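Local coordinates for sefir domain protein (Bacillus cereus F65185, PDB 5Y8E) that probably mediates signalling through SEFIR-SEFIR interactions, as a prokaryotic member of the SEFIR family, at residues 4-9 with 32-37. Sequence-based numbering, arbitrary orientation.
Sequences VFISYS and VEVILD
Val4 and Phe5 pair in parallel with Val34 and Ile35, the segments of the two strands crossing at 34°. Val4 is gripped twice: Val4 N donates to Glu33 O at 2.7 Å, and its O accepts Ile35 N. The next bond, Ile6 N to Ile35 O, is weak at 3.3 Å, and beyond it a water bridges the widening space between the chains, donating to Ile6 O and accepting from Asp37 N, serving both backbone groups where direct pairing has ended. Beta-branched residues suit these extended backbones: on one face Ile6 CD1 packs on Val34 CG1 (3.8 Å), while Val4 CG2 meets Val32. On the other face the edge of the Phe5 ring meets Ile35 O, Phe5 CD1 lying 3.3 Å from it, and the same CD1 packs on Ile35 CG2. Farther along, Tyr8 spans the wider separation. With chi1 71° its ring swings toward Asp37, and Tyr8 OH donates to the syn lone pair of Asp37 OD1 at 2.7 Å, ring and carboxylate planes 74° apart; the phenol also offers apolar carbon, Tyr8 CE1, to flexible Leu36 CD1. Trp10 NE1 bonds Asp37 OD2, helping to fix the carboxylate. This is the first beta-alpha-beta unit of the SEFIR domain: helix 13-29 covers Ile6 and Val34, helix 47-57 covers Phe5 and Ile35, and strand 60-65 pairs with strand 3-7 along its other edge.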
# COMPACT_ATOMS: atom_id res chain seq x y z
N VAL A 4 -5.55 -0.29 8.58
CA VAL A 4 -4.91 -0.35 7.27
C VAL A 4 -4.37 1.01 6.82
O VAL A 4 -5.13 1.97 6.68
CB VAL A 4 -5.93 -0.87 6.23
CG1 VAL A 4 -5.32 -0.90 4.84
CG2 VAL A 4 -6.46 -2.25 6.63
N PHE A 5 -3.05 1.10 6.61
CA PHE A 5 -2.44 2.33 6.08
C PHE A 5 -2.33 2.22 4.56
O PHE A 5 -2.00 1.16 4.03
CB PHE A 5 -1.04 2.53 6.71
CG PHE A 5 -0.23 3.64 6.07
CD1 PHE A 5 -0.73 4.94 5.99
CD2 PHE A 5 1.03 3.37 5.55
CE1 PHE A 5 0.02 5.95 5.41
CE2 PHE A 5 1.79 4.38 4.95
CZ PHE A 5 1.27 5.67 4.89
N ILE A 6 -2.63 3.32 3.86
CA ILE A 6 -2.49 3.34 2.41
C ILE A 6 -1.32 4.22 2.01
O ILE A 6 -1.34 5.44 2.23
CB ILE A 6 -3.79 3.80 1.71
CG1 ILE A 6 -4.96 2.90 2.11
CG2 ILE A 6 -3.60 3.84 0.19
CD1 ILE A 6 -6.31 3.27 1.45
N SER A 7 -0.29 3.59 1.47
CA SER A 7 0.88 4.29 0.96
C SER A 7 0.68 4.51 -0.53
O SER A 7 0.46 3.56 -1.29
CB SER A 7 2.14 3.47 1.22
OG SER A 7 3.30 4.11 0.71
N TYR A 8 0.73 5.77 -0.97
CA TYR A 8 0.51 6.08 -2.37
C TYR A 8 1.18 7.38 -2.76
O TYR A 8 1.60 8.15 -1.90
CB TYR A 8 -1.00 6.13 -2.70
CG TYR A 8 -1.76 7.31 -2.12
CD1 TYR A 8 -1.99 7.41 -0.75
CD2 TYR A 8 -2.28 8.31 -2.95
CE1 TYR A 8 -2.68 8.47 -0.22
CE2 TYR A 8 -2.99 9.38 -2.42
CZ TYR A 8 -3.18 9.45 -1.05
OH TYR A 8 -3.87 10.50 -0.49
N SER A 9 1.30 7.62 -4.06
CA SER A 9 1.87 8.87 -4.55
C SER A 9 0.74 9.74 -5.09
O SER A 9 -0.25 9.22 -5.60
CB SER A 9 2.88 8.58 -5.66
OG SER A 9 3.38 9.79 -6.19
N VAL A 32 -12.90 -2.17 8.25
CA VAL A 32 -11.55 -1.87 8.72
C VAL A 32 -11.39 -0.39 9.02
O VAL A 32 -12.20 0.43 8.58
CB VAL A 32 -10.46 -2.31 7.72
CG1 VAL A 32 -10.54 -3.81 7.44
CG2 VAL A 32 -10.55 -1.50 6.44
N GLU A 33 -10.34 -0.05 9.76
CA GLU A 33 -9.98 1.33 9.99
C GLU A 33 -8.89 1.69 9.01
O GLU A 33 -7.91 0.95 8.87
CB GLU A 33 -9.45 1.51 11.42
CG GLU A 33 -10.50 1.23 12.49
CD GLU A 33 -11.59 2.27 12.53
OE1 GLU A 33 -11.41 3.35 11.93
OE2 GLU A 33 -12.64 2.01 13.15
N VAL A 34 -9.05 2.81 8.30
CA VAL A 34 -8.05 3.22 7.31
C VAL A 34 -7.30 4.45 7.78
O VAL A 34 -7.90 5.43 8.23
CB VAL A 34 -8.67 3.45 5.91
CG1 VAL A 34 -7.63 4.03 4.95
CG2 VAL A 34 -9.23 2.15 5.35
N ILE A 35 -5.97 4.36 7.72
CA ILE A 35 -5.09 5.49 7.97
C ILE A 35 -4.74 6.15 6.63
O ILE A 35 -4.01 5.59 5.82
CB ILE A 35 -3.79 5.05 8.68
CG1 ILE A 35 -4.12 4.29 9.97
CG2 ILE A 35 -2.92 6.26 8.97
CD1 ILE A 35 -2.92 3.58 10.62
N LEU A 36 -5.27 7.36 6.42
CA LEU A 36 -5.10 8.07 5.15
C LEU A 36 -4.59 9.48 5.40
O LEU A 36 -5.14 10.21 6.24
CB LEU A 36 -6.44 8.13 4.39
CG LEU A 36 -6.40 8.74 2.99
CD1 LEU A 36 -5.53 7.89 2.05
CD2 LEU A 36 -7.81 8.90 2.43
N ASP A 37 -3.55 9.88 4.67
CA ASP A 37 -2.92 11.19 4.86
C ASP A 37 -3.90 12.37 4.84
O ASP A 37 -3.82 13.28 5.67
CB ASP A 37 -1.78 11.40 3.85
CG ASP A 37 -2.23 11.27 2.39
OD1 ASP A 37 -3.40 10.93 2.11
OD2 ASP A 37 -1.37 11.48 1.50
O HOH W 1 -1.77 7.99 3.17